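Probable methyltransferase (Bordetella pertussis, PDB 3KTY) probably transfers methyl groups from S-adenosyl-L-methionine to RNA, as a member of the TrmH family of SPOUT methyltransferases. Local coordinates at residues M4-F13 with A165-L173. Numbering follows the deposited sequence.
Sequences MTQAFSRVRF and AWELRYALL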
HETATM    1  N   MSE A   4      -2.358  10.403  20.830  1.00 37.46           N
HETATM    2  CA  MSE A   4      -1.886   9.859  19.559  1.00 39.18           C
HETATM    3  C   MSE A   4      -2.971   9.885  18.476  1.00 44.24           C
HETATM    4  O   MSE A   4      -2.688  10.143  17.299  1.00 38.02           O
HETATM    5  CB  MSE A   4      -1.398   8.428  19.778  1.00 44.15           C
HETATM    6  CG  MSE A   4      -0.845   7.779  18.537  1.00 45.59           C
HETATM    7 SE   MSE A   4       0.817   8.607  17.947  0.67 58.97          SE
HETATM    8  CE  MSE A   4       2.050   7.611  19.092  1.00162.48           C
ATOM      9  N   THR A   5      -4.208   9.608  18.893  1.00 50.29           N
ATOM     10  CA  THR A   5      -5.384   9.716  18.044  1.00 54.04           C
ATOM     11  C   THR A   5      -5.553  11.174  17.616  1.00 48.46           C
ATOM     12  O   THR A   5      -5.956  11.453  16.481  1.00 45.69           O
ATOM     13  CB  THR A   5      -6.675   9.220  18.775  1.00 56.77           C
ATOM     14  OG1 THR A   5      -6.639   7.796  18.924  1.00 54.02           O
ATOM     15  CG2 THR A   5      -7.936   9.561  17.972  1.00 49.40           C
ATOM     16  N   GLN A   6      -5.224  12.097  18.516  1.00 42.25           N
ATOM     17  CA  GLN A   6      -5.346  13.510  18.197  1.00 46.64           C
ATOM     18  C   GLN A   6      -4.336  13.920  17.140  1.00 49.13           C
ATOM     19  O   GLN A   6      -4.658  14.676  16.217  1.00 53.64           O
ATOM     20  CB  GLN A   6      -5.240  14.382  19.443  1.00 52.49           C
ATOM     21  CG  GLN A   6      -6.545  14.528  20.208  1.00 69.89           C
ATOM     22  CD  GLN A   6      -6.356  15.125  21.617  1.00 90.51           C
ATOM     23  OE1 GLN A   6      -5.350  15.789  21.904  1.00 92.29           O
ATOM     24  NE2 GLN A   6      -7.331  14.881  22.500  1.00 97.27           N
ATOM     25  N   ALA A   7      -3.116  13.410  17.253  1.00 42.48           N
ATOM     26  CA  ALA A   7      -2.123  13.697  16.217  1.00 35.02           C
ATOM     27  C   ALA A   7      -2.621  13.222  14.853  1.00 38.03           C
ATOM     28  O   ALA A   7      -2.551  13.939  13.860  1.00 38.26           O
ATOM     29  CB  ALA A   7      -0.834  13.057  16.552  1.00 32.59           C
ATOM     30  N   PHE A   8      -3.137  11.999  14.810  1.00 34.99           N
ATOM     31  CA  PHE A   8      -3.646  11.462  13.576  1.00 35.42           C
ATOM     32  C   PHE A   8      -4.861  12.236  13.047  1.00 38.30           C
ATOM     33  O   PHE A   8      -5.119  12.226  11.844  1.00 33.36           O
ATOM     34  CB  PHE A   8      -4.007   9.991  13.759  1.00 38.93           C
ATOM     35  CG  PHE A   8      -2.834   9.071  13.621  1.00 40.32           C
ATOM     36  CD1 PHE A   8      -2.756   8.181  12.555  1.00 34.62           C
ATOM     37  CD2 PHE A   8      -1.803   9.089  14.567  1.00 40.19           C
ATOM     38  CE1 PHE A   8      -1.660   7.328  12.428  1.00 35.63           C
ATOM     39  CE2 PHE A   8      -0.700   8.236  14.456  1.00 45.01           C
ATOM     40  CZ  PHE A   8      -0.618   7.355  13.390  1.00 32.69           C
ATOM     41  N   SER A   9      -5.603  12.903  13.930  1.00 42.95           N
ATOM     42  CA  SER A   9      -6.790  13.654  13.490  1.00 42.64           C
ATOM     43  C   SER A   9      -6.392  14.904  12.723  1.00 33.90           C
ATOM     44  O   SER A   9      -7.225  15.556  12.108  1.00 40.22           O
ATOM     45  CB  SER A   9      -7.649  14.043  14.677  1.00 45.16           C
ATOM     46  OG  SER A   9      -6.948  14.983  15.475  1.00 49.18           O
ATOM     47  N   ARG A  10      -5.100  15.208  12.728  1.00 39.08           N
ATOM     48  CA  ARG A  10      -4.571  16.441  12.136  1.00 39.07           C
ATOM     49  C   ARG A  10      -3.998  16.239  10.756  1.00 36.74           C
ATOM     50  O   ARG A  10      -3.352  17.143  10.182  1.00 29.92           O
ATOM     51  CB  ARG A  10      -3.521  17.046  13.065  1.00 41.87           C
ATOM     52  CG  ARG A  10      -4.131  17.565  14.355  1.00 39.83           C
ATOM     53  CD  ARG A  10      -3.024  17.779  15.344  1.00 46.75           C
ATOM     54  NE  ARG A  10      -2.072  18.780  14.886  1.00 47.47           N
ATOM     55  CZ  ARG A  10      -0.954  19.072  15.535  1.00 54.23           C
ATOM     56  NH1 ARG A  10      -0.132  20.005  15.069  1.00 54.04           N
ATOM     57  NH2 ARG A  10      -0.672  18.430  16.666  1.00 58.06           N
ATOM     58  N   VAL A  11      -4.252  15.043  10.219  1.00 28.38           N
ATOM     59  CA  VAL A  11      -3.908  14.735   8.852  1.00 22.16           C
ATOM     60  C   VAL A  11      -5.158  14.554   8.002  1.00 26.30           C
ATOM     61  O   VAL A  11      -6.085  13.838   8.395  1.00 30.14           O
ATOM     62  CB  VAL A  11      -3.003  13.434   8.768  1.00 34.96           C
ATOM     63  CG1 VAL A  11      -2.809  13.030   7.333  1.00 26.58           C
ATOM     64  CG2 VAL A  11      -1.620  13.670   9.467  1.00 35.92           C
ATOM     65  N   ARG A  12      -5.152  15.130   6.808  1.00 25.56           N
ATOM     66  CA  ARG A  12      -6.306  15.024   5.898  1.00 27.74           C
ATOM     67  C   ARG A  12      -5.931  14.548   4.545  1.00 28.62           C
ATOM     68  O   ARG A  12      -4.901  14.974   4.021  1.00 36.83           O
ATOM     69  CB  ARG A  12      -6.929  16.395   5.689  1.00 31.36           C
ATOM     70  CG  ARG A  12      -7.794  16.720   6.811  1.00 49.08           C
ATOM     71  CD  ARG A  12      -7.427  18.027   7.312  1.00 55.12           C
ATOM     72  NE  ARG A  12      -8.422  18.952   6.875  1.00 54.34           N
ATOM     73  CZ  ARG A  12      -9.208  19.633   7.688  1.00 48.82           C
ATOM     74  NH1 ARG A  12      -9.118  19.515   9.003  1.00 50.41           N
ATOM     75  NH2 ARG A  12     -10.081  20.427   7.156  1.00 39.59           N
ATOM     76  N   PHE A  13      -6.794  13.726   3.943  1.00 34.89           N
ATOM     77  CA  PHE A  13      -6.576  13.231   2.573  1.00 29.21           C
ATOM     78  C   PHE A  13      -7.638  13.759   1.632  1.00 31.49           C
ATOM     79  O   PHE A  13      -8.829  13.508   1.796  1.00 31.51           O
ATOM     80  CB  PHE A  13      -6.556  11.695   2.532  1.00 30.08           C
ATOM     81  CG  PHE A  13      -5.529  11.085   3.454  1.00 31.01           C
ATOM     82  CD1 PHE A  13      -4.318  10.640   2.966  1.00 29.94           C
ATOM     83  CD2 PHE A  13      -5.762  11.017   4.811  1.00 32.30           C
ATOM     84  CE1 PHE A  13      -3.358  10.104   3.815  1.00 27.89           C
ATOM     85  CE2 PHE A  13      -4.828  10.478   5.659  1.00 34.86           C
ATOM     86  CZ  PHE A  13      -3.628  10.028   5.169  1.00 31.80           C
ATOM     87  N   ALA A 165      -0.737   6.928   3.256  1.00 26.72           N
ATOM     88  CA  ALA A 165      -1.222   6.789   4.593  1.00 24.05           C
ATOM     89  C   ALA A 165      -0.331   5.839   5.399  1.00 25.72           C
ATOM     90  O   ALA A 165      -0.174   6.019   6.600  1.00 26.48           O
ATOM     91  CB  ALA A 165      -2.688   6.310   4.587  1.00 19.58           C
ATOM     92  N   TRP A 166       0.241   4.825   4.748  1.00 25.64           N
ATOM     93  CA  TRP A 166       1.187   3.955   5.455  1.00 17.12           C
ATOM     94  C   TRP A 166       2.445   4.773   5.855  1.00 18.97           C
ATOM     95  O   TRP A 166       2.842   4.801   7.016  1.00 22.48           O
ATOM     96  CB  TRP A 166       1.486   2.649   4.633  1.00 29.34           C
ATOM     97  CG  TRP A 166       2.775   2.123   4.945  1.00 29.73           C
ATOM     98  CD1 TRP A 166       3.879   2.197   4.179  1.00 24.80           C
ATOM     99  CD2 TRP A 166       3.171   1.508   6.177  1.00 32.44           C
ATOM    100  NE1 TRP A 166       4.952   1.647   4.837  1.00 27.99           N
ATOM    101  CE2 TRP A 166       4.545   1.216   6.073  1.00 25.94           C
ATOM    102  CE3 TRP A 166       2.493   1.183   7.365  1.00 32.29           C
ATOM    103  CZ2 TRP A 166       5.273   0.629   7.105  1.00 31.70           C
ATOM    104  CZ3 TRP A 166       3.213   0.582   8.395  1.00 35.99           C
ATOM    105  CH2 TRP A 166       4.583   0.310   8.251  1.00 42.28           C
ATOM    106  N   GLU A 167       3.037   5.488   4.915  1.00 22.13           N
ATOM    107  CA  GLU A 167       4.193   6.368   5.219  1.00 20.61           C
ATOM    108  C   GLU A 167       3.943   7.355   6.349  1.00 27.07           C
ATOM    109  O   GLU A 167       4.765   7.534   7.265  1.00 29.19           O
ATOM    110  CB  GLU A 167       4.563   7.136   3.958  1.00 20.09           C
ATOM    111  CG  GLU A 167       5.296   6.174   2.921  1.00 33.81           C
ATOM    112  CD  GLU A 167       6.685   5.695   3.382  1.00 34.67           C
ATOM    113  OE1 GLU A 167       7.271   6.295   4.303  1.00 35.35           O
ATOM    114  OE2 GLU A 167       7.209   4.709   2.824  1.00 47.27           O
ATOM    115  N   LEU A 168       2.772   7.977   6.296  1.00 32.44           N
ATOM    116  CA  LEU A 168       2.377   8.916   7.307  1.00 23.22           C
ATOM    117  C   LEU A 168       2.179   8.246   8.635  1.00 23.62           C
ATOM    118  O   LEU A 168       2.611   8.728   9.656  1.00 26.43           O
ATOM    119  CB  LEU A 168       1.102   9.639   6.887  1.00 33.45           C
ATOM    120  CG  LEU A 168       1.382  10.748   5.872  1.00 32.49           C
ATOM    121  CD1 LEU A 168       0.076  11.262   5.342  1.00 28.59           C
ATOM    122  CD2 LEU A 168       2.168  11.846   6.567  1.00 22.96           C
ATOM    123  N   ARG A 169       1.509   7.121   8.635  1.00 22.54           N
ATOM    124  CA  ARG A 169       1.366   6.407   9.885  1.00 28.63           C
ATOM    125  C   ARG A 169       2.733   6.074  10.495  1.00 33.56           C
ATOM    126  O   ARG A 169       3.003   6.299  11.678  1.00 31.47           O
ATOM    127  CB  ARG A 169       0.558   5.123   9.643  1.00 24.03           C
ATOM    128  CG  ARG A 169       0.562   4.175  10.808  1.00 23.91           C
ATOM    129  CD  ARG A 169      -0.472   2.997  10.584  1.00 32.20           C
ATOM    130  NE  ARG A 169      -0.540   2.255  11.829  1.00 29.02           N
ATOM    131  CZ  ARG A 169      -1.219   2.644  12.897  1.00 35.50           C
ATOM    132  NH1 ARG A 169      -1.953   3.738  12.858  1.00 46.71           N
ATOM    133  NH2 ARG A 169      -1.163   1.936  14.007  1.00 36.96           N
ATOM    134  N   TYR A 170       3.604   5.530   9.673  1.00 30.58           N
ATOM    135  CA  TYR A 170       4.881   5.108  10.201  1.00 36.43           C
ATOM    136  C   TYR A 170       5.612   6.312  10.775  1.00 27.42           C
ATOM    137  O   TYR A 170       6.276   6.227  11.807  1.00 31.10           O
ATOM    138  CB  TYR A 170       5.747   4.436   9.118  1.00 32.12           C
ATOM    139  CG  TYR A 170       6.904   3.674   9.720  1.00 31.88           C
ATOM    140  CD1 TYR A 170       6.733   2.357  10.157  1.00 37.54           C
ATOM    141  CD2 TYR A 170       8.151   4.278   9.903  1.00 28.81           C
ATOM    142  CE1 TYR A 170       7.784   1.639  10.743  1.00 40.79           C
ATOM    143  CE2 TYR A 170       9.228   3.548  10.468  1.00 28.84           C
ATOM    144  CZ  TYR A 170       9.033   2.250  10.890  1.00 37.06           C
ATOM    145  OH  TYR A 170      10.079   1.551  11.475  1.00 51.25           O
ATOM    146  N   ALA A 171       5.533   7.417  10.065  1.00 21.27           N
ATOM    147  CA  ALA A 171       6.293   8.582  10.494  1.00 26.22           C
ATOM    148  C   ALA A 171       5.679   9.221  11.778  1.00 37.38           C
ATOM    149  O   ALA A 171       6.376   9.841  12.560  1.00 38.77           O
ATOM    150  CB  ALA A 171       6.438   9.589   9.360  1.00 21.20           C
ATOM    151  N   LEU A 172       4.404   8.950  12.042  1.00 29.80           N
ATOM    152  CA  LEU A 172       3.742   9.529  13.187  1.00 32.95           C
ATOM    153  C   LEU A 172       3.785   8.661  14.437  1.00 42.06           C
ATOM    154  O   LEU A 172       3.669   9.159  15.558  1.00 45.78           O
ATOM    155  CB  LEU A 172       2.281   9.872  12.834  1.00 32.08           C
ATOM    156  CG  LEU A 172       2.004  10.988  11.829  1.00 41.11           C
ATOM    157  CD1 LEU A 172       0.512  11.306  11.825  1.00 47.23           C
ATOM    158  CD2 LEU A 172       2.796  12.246  12.178  1.00 42.81           C
ATOM    159  N   LEU A 173       3.947   7.359  14.263  1.00 48.27           N
ATOM    160  CA  LEU A 173       3.931   6.464  15.412  1.00 50.23           C
ATOM    161  C   LEU A 173       5.054   6.743  16.427  1.00 57.26           C
ATOM    162  O   LEU A 173       6.149   7.167  16.059  1.00 59.53           O
ATOM    163  CB  LEU A 173       3.957   5.010  14.956  1.00 38.47           C
ATOM    164  CG  LEU A 173       2.573   4.533  14.531  1.00 38.03           C
ATOM    165  CD1 LEU A 173       2.606   3.071  14.037  1.00 42.85           C
ATOM    166  CD2 LEU A 173       1.531   4.700  15.631  1.00 40.44           C
TER
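R169 NH1 is hydrogen-bonded to the carbonyl oxygen of M34 and lies close to the ring of F8, 3.6 Å from its CE1. The contact is a worked example of how an alpha-beta-alpha sandwich packs a helix onto its sheet: helix 157-172, the last of this N-terminal SPOUT domain construct, lies against the first strand in sequence, 11-16, which runs inside the parallel sheet, and against the short helix before it. Strand 11-13 and helix 165-172 run almost exactly antiparallel, at 176°. Their axes are 11.1 Å apart. The R169 guanidinium and the F8 ring are inclined by 54°, an oblique meeting rather than a stack. With CG anti to the backbone N (chi1 169°) and the chain extended as far as NE, R169 carries its charge past the ring; NE bonds P147 O of the second subunit, which links this packing to the dimer interface.

L172 supplies the apolar counterpart. Its CD1 sits over the centre of one F8 face, 4.2 Å from the centroid, in a CH-pi contact, and the same methyl meets V11 CG2 tip to tip. L172 CB lies 3.8 Å from F8 CE2, on the same side of the ring as CD1 but displaced outward past the CE2-CZ bond. Deeper in, V11 and F13, both pointing at the helix, receive L168, whose CD1 comes within 3.9 Å of V11 CG1 and packs on F13 CZ as well; A165 adds its methyl beside F13. F36 and I123 help enclose this layer, F36 meeting the F13 ring edge-to-face. Towards the chain ends, selenomethionine M4 folds back through bends at chi2 and chi3, bringing its SE to 3.8 Å from the carbonyl oxygen of L172.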